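Local atomic coordinates of L-talarate/galactarate dehydratase (Salmonella typhimurium, PDB entry 2PP3), a protein that catalyses the magnesium-dependent dehydration of L-talarate and of galactarate to 5-keto-4-deoxy-D-glucarate, and in competition with this epimerises L-talarate to galactarate. Residues V76-S81 with H328-V333; C164-G169 with H349-N354. The protein carries 1 engineered substitution. All blocks are in the same frame, centred on the assembly; numbering follows the deposited sequence.

Contact 1: residues V76-S81 with H328-V333; sequences VGFSYS and HFAMEV. With LGT (L-glucaric acid), chain G.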
ATOM      1  N   VAL B  76      16.118  -9.376  -8.457  1.00 32.44           N
ATOM      2  CA  VAL B  76      17.175  -8.446  -8.831  1.00 31.84           C
ATOM      3  C   VAL B  76      16.649  -7.017  -8.758  1.00 33.22           C
ATOM      4  O   VAL B  76      15.516  -6.732  -9.163  1.00 32.10           O
ATOM      5  CB  VAL B  76      17.691  -8.718 -10.266  1.00 32.79           C
ATOM      6  CG1 VAL B  76      16.619  -8.370 -11.277  1.00 34.46           C
ATOM      7  CG2 VAL B  76      18.958  -7.918 -10.531  1.00 31.52           C
ATOM      8  N   GLY B  77      17.479  -6.120  -8.239  1.00 30.61           N
ATOM      9  CA  GLY B  77      17.087  -4.729  -8.123  1.00 31.32           C
ATOM     10  C   GLY B  77      18.316  -3.840  -8.159  1.00 32.13           C
ATOM     11  O   GLY B  77      19.445  -4.339  -8.101  1.00 30.64           O
ATOM     12  N   PHE B  78      18.118  -2.530  -8.260  1.00 31.89           N
ATOM     13  CA  PHE B  78      19.265  -1.633  -8.305  1.00 32.72           C
ATOM     14  C   PHE B  78      18.950  -0.187  -7.972  1.00 33.84           C
ATOM     15  O   PHE B  78      17.790   0.244  -7.965  1.00 32.21           O
ATOM     16  CB  PHE B  78      19.917  -1.690  -9.693  1.00 33.37           C
ATOM     17  CG  PHE B  78      19.117  -1.010 -10.769  1.00 35.19           C
ATOM     18  CD1 PHE B  78      19.223   0.366 -10.973  1.00 36.34           C
ATOM     19  CD2 PHE B  78      18.224  -1.738 -11.555  1.00 36.14           C
ATOM     20  CE1 PHE B  78      18.452   1.012 -11.947  1.00 37.37           C
ATOM     21  CE2 PHE B  78      17.446  -1.105 -12.534  1.00 37.26           C
ATOM     22  CZ  PHE B  78      17.558   0.273 -12.730  1.00 37.46           C
ATOM     23  N   SER B  79      20.016   0.551  -7.679  1.00 34.15           N
ATOM     24  CA  SER B  79      19.940   1.972  -7.396  1.00 34.91           C
ATOM     25  C   SER B  79      21.058   2.544  -8.259  1.00 34.56           C
ATOM     26  O   SER B  79      21.772   1.795  -8.935  1.00 31.18           O
ATOM     27  CB  SER B  79      20.173   2.275  -5.904  1.00 36.77           C
ATOM     28  OG  SER B  79      21.421   1.789  -5.451  1.00 40.26           O
ATOM     29  N   TYR B  80      21.215   3.858  -8.251  1.00 33.59           N
ATOM     30  CA  TYR B  80      22.234   4.464  -9.082  1.00 34.77           C
ATOM     31  C   TYR B  80      22.700   5.761  -8.466  1.00 35.04           C
ATOM     32  O   TYR B  80      22.166   6.209  -7.457  1.00 33.17           O
ATOM     33  CB  TYR B  80      21.656   4.763 -10.462  1.00 36.03           C
ATOM     34  CG  TYR B  80      20.724   5.952 -10.458  1.00 38.77           C
ATOM     35  CD1 TYR B  80      21.195   7.235 -10.742  1.00 40.62           C
ATOM     36  CD2 TYR B  80      19.381   5.807 -10.112  1.00 40.72           C
ATOM     37  CE1 TYR B  80      20.350   8.348 -10.676  1.00 42.37           C
ATOM     38  CE2 TYR B  80      18.527   6.908 -10.043  1.00 41.74           C
ATOM     39  CZ  TYR B  80      19.017   8.175 -10.324  1.00 43.41           C
ATOM     40  OH  TYR B  80      18.178   9.267 -10.247  1.00 44.78           O
ATOM     41  N   SER B  81      23.699   6.362  -9.094  1.00 35.16           N
ATOM     42  CA  SER B  81      24.213   7.636  -8.637  1.00 36.42           C
ATOM     43  C   SER B  81      24.811   8.378  -9.812  1.00 35.38           C
ATOM     44  O   SER B  81      25.667   7.852 -10.516  1.00 36.36           O
ATOM     45  CB  SER B  81      25.273   7.439  -7.553  1.00 36.54           C
ATOM     46  OG  SER B  81      25.680   8.697  -7.031  1.00 38.06           O
ATOM     47  N   HIS B 328      11.081   9.828 -11.999  1.00 33.40           N
ATOM     48  CA  HIS B 328      12.311  10.274 -12.627  1.00 35.23           C
ATOM     49  C   HIS B 328      13.281   9.138 -12.926  1.00 35.78           C
ATOM     50  O   HIS B 328      13.536   8.293 -12.066  1.00 35.49           O
ATOM     51  CB  HIS B 328      12.985  11.317 -11.730  1.00 34.73           C
ATOM     52  CG  HIS B 328      14.406  11.605 -12.093  1.00 33.11           C
ATOM     53  ND1 HIS B 328      15.465  10.899 -11.565  1.00 35.29           N
ATOM     54  CD2 HIS B 328      14.944  12.514 -12.940  1.00 33.59           C
ATOM     55  CE1 HIS B 328      16.596  11.361 -12.069  1.00 34.73           C
ATOM     56  NE2 HIS B 328      16.307  12.341 -12.908  1.00 34.69           N
ATOM     57  N   PHE B 329      13.804   9.118 -14.152  1.00 37.30           N
ATOM     58  CA  PHE B 329      14.790   8.116 -14.564  1.00 39.53           C
ATOM     59  C   PHE B 329      14.273   6.676 -14.393  1.00 40.56           C
ATOM     60  O   PHE B 329      13.063   6.432 -14.401  1.00 41.70           O
ATOM     61  CB  PHE B 329      16.072   8.332 -13.736  1.00 40.91           C
ATOM     62  CG  PHE B 329      17.321   7.753 -14.348  1.00 41.67           C
ATOM     63  CD1 PHE B 329      17.736   8.135 -15.618  1.00 42.61           C
ATOM     64  CD2 PHE B 329      18.104   6.851 -13.632  1.00 43.35           C
ATOM     65  CE1 PHE B 329      18.918   7.628 -16.171  1.00 43.29           C
ATOM     66  CE2 PHE B 329      19.285   6.339 -14.172  1.00 43.61           C
ATOM     67  CZ  PHE B 329      19.693   6.730 -15.446  1.00 42.37           C
ATOM     68  N   ALA B 330      15.214   5.742 -14.252  1.00 40.42           N
ATOM     69  CA  ALA B 330      14.963   4.310 -14.061  1.00 40.50           C
ATOM     70  C   ALA B 330      13.617   3.769 -14.560  1.00 40.60           C
ATOM     71  O   ALA B 330      12.856   3.179 -13.787  1.00 38.82           O
ATOM     72  CB  ALA B 330      15.146   3.961 -12.581  1.00 38.75           C
ATOM     73  N   MET B 331      13.334   3.947 -15.848  1.00 39.63           N
ATOM     74  CA  MET B 331      12.073   3.475 -16.405  1.00 40.73           C
ATOM     75  C   MET B 331      11.856   1.974 -16.233  1.00 39.63           C
ATOM     76  O   MET B 331      10.716   1.511 -16.209  1.00 38.68           O
ATOM     77  CB  MET B 331      11.958   3.854 -17.886  1.00 42.27           C
ATOM     78  CG  MET B 331      13.135   3.440 -18.742  1.00 44.68           C
ATOM     79  SD  MET B 331      12.873   3.870 -20.480  1.00 47.21           S
ATOM     80  CE  MET B 331      13.365   2.326 -21.269  1.00 46.68           C
ATOM     81  N   GLU B 332      12.944   1.220 -16.104  1.00 39.07           N
ATOM     82  CA  GLU B 332      12.854  -0.228 -15.923  1.00 40.18           C
ATOM     83  C   GLU B 332      12.032  -0.573 -14.681  1.00 39.53           C
ATOM     84  O   GLU B 332      11.367  -1.613 -14.637  1.00 40.13           O
ATOM     85  CB  GLU B 332      14.250  -0.849 -15.792  1.00 42.91           C
ATOM     86  CG  GLU B 332      15.103  -0.837 -17.065  1.00 46.91           C
ATOM     87  CD  GLU B 332      15.449   0.565 -17.557  1.00 50.41           C
ATOM     88  OE1 GLU B 332      15.606   1.483 -16.718  1.00 50.36           O
ATOM     89  OE2 GLU B 332      15.584   0.743 -18.789  1.00 52.90           O
ATOM     90  N   VAL B 333      12.089   0.297 -13.675  1.00 36.11           N
ATOM     91  CA  VAL B 333      11.341   0.092 -12.441  1.00 34.19           C
ATOM     92  C   VAL B 333      10.075   0.947 -12.412  1.00 33.73           C
ATOM     93  O   VAL B 333       8.995   0.471 -12.064  1.00 32.85           O
ATOM     94  CB  VAL B 333      12.186   0.453 -11.198  1.00 34.56           C
ATOM     95  CG1 VAL B 333      11.352   0.300  -9.941  1.00 34.17           C
ATOM     96  CG2 VAL B 333      13.415  -0.448 -11.122  1.00 35.43           C
TER
HETATM   97  O1A LGT G 502      16.097  13.411 -16.666  1.00 38.02           O
HETATM   98  C1  LGT G 502      15.941  14.353 -15.876  1.00 39.69           C
HETATM   99  O1B LGT G 502      14.844  14.649 -15.354  1.00 39.54           O
HETATM  100  C2  LGT G 502      17.193  15.235 -15.517  1.00 39.33           C
HETATM  101  O2  LGT G 502      16.935  16.072 -14.375  1.00 37.93           O
HETATM  102  C3  LGT G 502      18.454  14.406 -15.230  1.00 40.68           C
HETATM  103  O3  LGT G 502      18.347  13.830 -13.926  1.00 40.25           O
HETATM  104  C4  LGT G 502      19.768  15.230 -15.277  1.00 42.54           C
HETATM  105  O4  LGT G 502      19.750  16.222 -14.227  1.00 41.79           O
HETATM  106  C5  LGT G 502      21.057  14.392 -15.120  1.00 43.39           C
HETATM  107  O5  LGT G 502      21.082  13.392 -16.150  1.00 44.98           O
HETATM  108  C6  LGT G 502      22.326  15.262 -15.239  1.00 45.96           C
HETATM  109  O6A LGT G 502      22.833  15.665 -14.156  1.00 45.41           O
HETATM  110  O6B LGT G 502      22.760  15.528 -16.389  1.00 45.17           O

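Contact 2: residues C164-G169 with H349-N354; sequences CYNTSG and HFEWLN. With LGT (L-glucaric acid), chain G.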
ATOM      1  N   CYS B 164       4.964   8.038 -22.636  1.00 37.17           N
ATOM      2  CA  CYS B 164       6.404   8.165 -22.477  1.00 38.16           C
ATOM      3  C   CYS B 164       6.985   9.367 -23.217  1.00 38.41           C
ATOM      4  O   CYS B 164       6.563   9.687 -24.331  1.00 38.92           O
ATOM      5  CB  CYS B 164       7.069   6.870 -22.965  1.00 38.28           C
ATOM      6  SG  CYS B 164       8.834   6.707 -22.607  1.00 44.34           S
ATOM      7  N   TYR B 165       7.946  10.039 -22.587  1.00 36.67           N
ATOM      8  CA  TYR B 165       8.598  11.189 -23.202  1.00 35.93           C
ATOM      9  C   TYR B 165      10.111  10.987 -23.105  1.00 36.50           C
ATOM     10  O   TYR B 165      10.597  10.321 -22.184  1.00 35.71           O
ATOM     11  CB  TYR B 165       8.171  12.489 -22.496  1.00 35.78           C
ATOM     12  CG  TYR B 165       8.801  12.721 -21.133  1.00 34.65           C
ATOM     13  CD1 TYR B 165      10.040  13.354 -21.013  1.00 35.85           C
ATOM     14  CD2 TYR B 165       8.165  12.294 -19.965  1.00 35.13           C
ATOM     15  CE1 TYR B 165      10.633  13.560 -19.765  1.00 33.64           C
ATOM     16  CE2 TYR B 165       8.749  12.491 -18.708  1.00 33.14           C
ATOM     17  CZ  TYR B 165       9.983  13.124 -18.619  1.00 35.28           C
ATOM     18  OH  TYR B 165      10.571  13.322 -17.393  1.00 32.26           O
ATOM     19  N   ASN B 166      10.854  11.546 -24.055  1.00 35.69           N
ATOM     20  CA  ASN B 166      12.306  11.409 -24.043  1.00 37.14           C
ATOM     21  C   ASN B 166      13.013  12.651 -23.494  1.00 37.85           C
ATOM     22  O   ASN B 166      12.594  13.784 -23.738  1.00 37.71           O
ATOM     23  CB  ASN B 166      12.830  11.100 -25.448  1.00 37.46           C
ATOM     24  CG  ASN B 166      14.354  11.153 -25.523  1.00 38.67           C
ATOM     25  OD1 ASN B 166      14.945  12.230 -25.638  1.00 37.38           O
ATOM     26  ND2 ASN B 166      14.992   9.991 -25.436  1.00 37.96           N
ATOM     27  N   THR B 167      14.099  12.421 -22.760  1.00 39.45           N
ATOM     28  CA  THR B 167      14.881  13.501 -22.162  1.00 41.06           C
ATOM     29  C   THR B 167      16.304  13.567 -22.711  1.00 42.21           C
ATOM     30  O   THR B 167      16.837  14.653 -22.938  1.00 43.28           O
ATOM     31  CB  THR B 167      14.978  13.327 -20.624  1.00 41.09           C
ATOM     32  OG1 THR B 167      13.675  13.466 -20.045  1.00 41.14           O
ATOM     33  CG2 THR B 167      15.911  14.366 -20.013  1.00 40.02           C
ATOM     34  N   SER B 168      16.910  12.401 -22.916  1.00 42.41           N
ATOM     35  CA  SER B 168      18.282  12.302 -23.395  1.00 43.44           C
ATOM     36  C   SER B 168      18.603  13.030 -24.702  1.00 43.63           C
ATOM     37  O   SER B 168      19.776  13.206 -25.040  1.00 43.69           O
ATOM     38  CB  SER B 168      18.684  10.827 -23.517  1.00 43.97           C
ATOM     39  OG  SER B 168      17.847  10.138 -24.424  1.00 47.72           O
ATOM     40  N   GLY B 169      17.580  13.465 -25.429  1.00 42.40           N
ATOM     41  CA  GLY B 169      17.832  14.157 -26.679  1.00 42.51           C
ATOM     42  C   GLY B 169      17.689  15.666 -26.622  1.00 43.29           C
ATOM     43  O   GLY B 169      17.881  16.348 -27.630  1.00 42.69           O
ATOM     44  N   HIS B 349      11.967   8.587 -20.557  1.00 39.84           N
ATOM     45  CA  HIS B 349      12.858   7.696 -21.288  1.00 42.08           C
ATOM     46  C   HIS B 349      14.305   8.144 -21.497  1.00 41.89           C
ATOM     47  O   HIS B 349      14.589   9.289 -21.865  1.00 41.48           O
ATOM     48  CB  HIS B 349      12.247   7.348 -22.650  1.00 42.25           C
ATOM     49  CG  HIS B 349      13.201   6.661 -23.578  1.00 44.48           C
ATOM     50  ND1 HIS B 349      14.219   7.328 -24.224  1.00 44.01           N
ATOM     51  CD2 HIS B 349      13.316   5.360 -23.938  1.00 44.98           C
ATOM     52  CE1 HIS B 349      14.921   6.469 -24.941  1.00 44.79           C
ATOM     53  NE2 HIS B 349      14.395   5.268 -24.784  1.00 45.27           N
ATOM     54  N   PHE B 350      15.203   7.195 -21.250  1.00 42.67           N
ATOM     55  CA  PHE B 350      16.641   7.343 -21.438  1.00 43.46           C
ATOM     56  C   PHE B 350      17.038   6.012 -22.069  1.00 43.34           C
ATOM     57  O   PHE B 350      16.358   5.008 -21.863  1.00 43.27           O
ATOM     58  CB  PHE B 350      17.382   7.472 -20.103  1.00 44.82           C
ATOM     59  CG  PHE B 350      17.406   8.862 -19.536  1.00 46.37           C
ATOM     60  CD1 PHE B 350      16.363   9.326 -18.741  1.00 45.71           C
ATOM     61  CD2 PHE B 350      18.494   9.700 -19.775  1.00 47.74           C
ATOM     62  CE1 PHE B 350      16.406  10.606 -18.187  1.00 46.55           C
ATOM     63  CE2 PHE B 350      18.546  10.979 -19.227  1.00 46.47           C
ATOM     64  CZ  PHE B 350      17.501  11.431 -18.431  1.00 47.28           C
ATOM     65  N   GLU B 351      18.124   5.990 -22.830  1.00 43.11           N
ATOM     66  CA  GLU B 351      18.580   4.743 -23.437  1.00 43.41           C
ATOM     67  C   GLU B 351      19.768   4.222 -22.630  1.00 42.70           C
ATOM     68  O   GLU B 351      20.131   3.052 -22.711  1.00 42.15           O
ATOM     69  CB  GLU B 351      19.004   4.970 -24.892  1.00 43.71           C
ATOM     70  CG  GLU B 351      20.128   5.983 -25.070  1.00 45.74           C
ATOM     71  CD  GLU B 351      19.618   7.396 -25.270  1.00 46.94           C
ATOM     72  OE1 GLU B 351      18.753   7.843 -24.488  1.00 46.57           O
ATOM     73  OE2 GLU B 351      20.088   8.063 -26.214  1.00 47.87           O
ATOM     74  N   TRP B 352      20.349   5.113 -21.836  1.00 42.28           N
ATOM     75  CA  TRP B 352      21.511   4.818 -21.015  1.00 41.39           C
ATOM     76  C   TRP B 352      21.586   3.425 -20.406  1.00 41.38           C
ATOM     77  O   TRP B 352      22.620   2.767 -20.502  1.00 42.32           O
ATOM     78  CB  TRP B 352      21.630   5.858 -19.901  1.00 42.17           C
ATOM     79  CG  TRP B 352      21.777   7.265 -20.405  1.00 42.48           C
ATOM     80  CD1 TRP B 352      21.863   7.668 -21.709  1.00 42.32           C
ATOM     81  CD2 TRP B 352      21.847   8.456 -19.612  1.00 42.29           C
ATOM     82  NE1 TRP B 352      21.981   9.036 -21.777  1.00 41.97           N
ATOM     83  CE2 TRP B 352      21.974   9.545 -20.505  1.00 42.13           C
ATOM     84  CE3 TRP B 352      21.816   8.710 -18.236  1.00 41.65           C
ATOM     85  CZ2 TRP B 352      22.068  10.867 -20.063  1.00 42.01           C
ATOM     86  CZ3 TRP B 352      21.910  10.024 -17.796  1.00 41.88           C
ATOM     87  CH2 TRP B 352      22.034  11.087 -18.708  1.00 42.15           C
ATOM     88  N   LEU B 353      20.505   2.975 -19.779  1.00 39.85           N
ATOM     89  CA  LEU B 353      20.504   1.665 -19.140  1.00 41.13           C
ATOM     90  C   LEU B 353      20.154   0.465 -20.019  1.00 39.91           C
ATOM     91  O   LEU B 353      20.261  -0.673 -19.563  1.00 39.04           O
ATOM     92  CB  LEU B 353      19.576   1.676 -17.916  1.00 42.63           C
ATOM     93  CG  LEU B 353      20.162   2.215 -16.604  1.00 46.05           C
ATOM     94  CD1 LEU B 353      20.574   3.669 -16.765  1.00 47.28           C
ATOM     95  CD2 LEU B 353      19.135   2.075 -15.494  1.00 47.45           C
ATOM     96  N   ASN B 354      19.750   0.702 -21.265  1.00 39.70           N
ATOM     97  CA  ASN B 354      19.383  -0.407 -22.155  1.00 39.94           C
ATOM     98  C   ASN B 354      20.405  -1.546 -22.179  1.00 38.75           C
ATOM     99  O   ASN B 354      20.031  -2.715 -22.126  1.00 39.68           O
ATOM    100  CB  ASN B 354      19.152   0.085 -23.592  1.00 39.67           C
ATOM    101  CG  ASN B 354      17.941   0.989 -23.717  1.00 40.95           C
ATOM    102  OD1 ASN B 354      16.998   0.897 -22.932  1.00 42.23           O
ATOM    103  ND2 ASN B 354      17.952   1.859 -24.719  1.00 41.48           N
TER
HETATM  104  O1A LGT G 502      16.097  13.411 -16.666  1.00 38.02           O
HETATM  105  C1  LGT G 502      15.941  14.353 -15.876  1.00 39.69           C
HETATM  106  O1B LGT G 502      14.844  14.649 -15.354  1.00 39.54           O
HETATM  107  C2  LGT G 502      17.193  15.235 -15.517  1.00 39.33           C
HETATM  108  O2  LGT G 502      16.935  16.072 -14.375  1.00 37.93           O
HETATM  109  C3  LGT G 502      18.454  14.406 -15.230  1.00 40.68           C
HETATM  110  O3  LGT G 502      18.347  13.830 -13.926  1.00 40.25           O
HETATM  111  C4  LGT G 502      19.768  15.230 -15.277  1.00 42.54           C
HETATM  112  O4  LGT G 502      19.750  16.222 -14.227  1.00 41.79           O
HETATM  113  C5  LGT G 502      21.057  14.392 -15.120  1.00 43.39           C
HETATM  114  O5  LGT G 502      21.082  13.392 -16.150  1.00 44.98           O
HETATM  115  C6  LGT G 502      22.326  15.262 -15.239  1.00 45.96           C
HETATM  116  O6A LGT G 502      22.833  15.665 -14.156  1.00 45.41           O
HETATM  117  O6B LGT G 502      22.760  15.528 -16.389  1.00 45.17           O

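Contact 1: residues V76-S81 with H328-V333
One face of the Tyr80 ring receives the edge of Phe329, a T-shaped pair whose centroids are 4.7 Å apart and whose planes meet at 53°, well short of perpendicular. Phe329 CD2 leads this edge: it stands above the rim of the tyrosine ring rather than over its middle, and lies 3.6 Å from Tyr80 CE2. Phe329 CB lies over the rim of one face of the His328 imidazole, 3.3 Å above its plane. At the edge of that imidazole, in its plane, come the Tyr80 hydroxyl, with Tyr80 OH 3.2 Å from His328 CE1, and the carboxylate atom O1B of L-glucarate.

His328, the catalytic proton donor/acceptor, turns NE2 to the ligand, and its hydrogen bond to O3 of L-glucarate is short (2.7 Å) and fairly straight (164°). With CG trans to the backbone N (chi1 166°), the imidazole extends to Tyr80 on one flank and the ligand on another. Asp301 OD2 is hydrogen-bonded to both Tyr80 OH and His328 ND1; a carboxylate so placed would be expected to hold the imidazole's rotation, and Asp301 is the residue credited with raising the histidine's basicity.

Two residues before Tyr80, Phe78 makes looser apolar contacts: its CZ is 4.4 Å from Ala330 CB and its CE2 4.3 Å from Val333 CG2. Ala330 is the N-cap of helix 331-339, and Val333 lies in its first turn.

Strand 74-81, at one border of the antiparallel sheet of the N-terminal domain, pairs with strand 57-69 and presents Phe78 and Tyr80 to the barrel domain. There residues 328-330 lie in the loop between strand 324-325 and helix 331-339, and residues 331-333 begin that helix, while helix 302-305 packs against Tyr80 and His328 through Arg304.

Contact 2: residues C164-G169 with H349-N354
The Asn166 amide and the His349 imidazole are turned 38° against each other, and ND2 of Asn166 approaches the ring edge to give its proton to His349 ND1 (3.0 Å), lying 18° out of the imidazole plane. ND2 also donates to Ser168 OG, while OD1 accepts in its carbonyl plane from Gly169 N, three residues on: an Asx motif. All three bonds fix the amide's rotation.

Ser168 OG donates to Glu351 OE1, though the 2.5 Å separation is doubtfully short. Glu351 reaches it by a chain folded at chi2 (-91°), and its OE2 makes a weak hydrogen bond with Thr11 N of the second subunit. Tyr12 of that subunit stacks on the His349 ring.

Phe350 crosses Thr167 obliquely, CZ being 3.7 Å from Thr167 CG2, and its edge meets L-glucarate in plane, with CZ 3.0 Å from O1A. Phe350 CD2 sits over the centre of the Trp352 indole, 3.4 Å above its plane, while Trp352 CH2 is 3.6 Å from ligand O5. Thr167 OG1 is hydrogen-bonded to OE2 of the substrate-binding Glu348.

Backbone bonds from His349 N to Tyr165 O (2.7 Å) and from Thr167 N to His349 O (3.3 Å) flank Asn166, the pattern of a parallel bridge. Strands 161-166 and 346-349 thus end together, and the chain just beyond, through Thr167, Phe350 and Trp352, lines part of the substrate pocket at the mouth of the enolase-superfamily barrel.

From the N terminus, the chain reaches 76-81 first of the four segments, then 164-169, and then their partners in the same order, 328-333 before 349-354. The two loops cross rather than nest: contact 1 closes over 246 intervening residues, contact 2 over 179. Contact 1 joins the antiparallel sheet of the N-terminal domain, to which the C-terminal strand 388-395 also belongs, to the barrel domain, whereas contact 2 joins the ends of two neighbouring parallel strands of a mixed sheet and the loops that follow, and borders the second subunit. Their centres are about 13 Å apart, yet they meet: Phe329 CZ is 3.4 Å from Leu353 CD1. Both also touch the same L-glucarate.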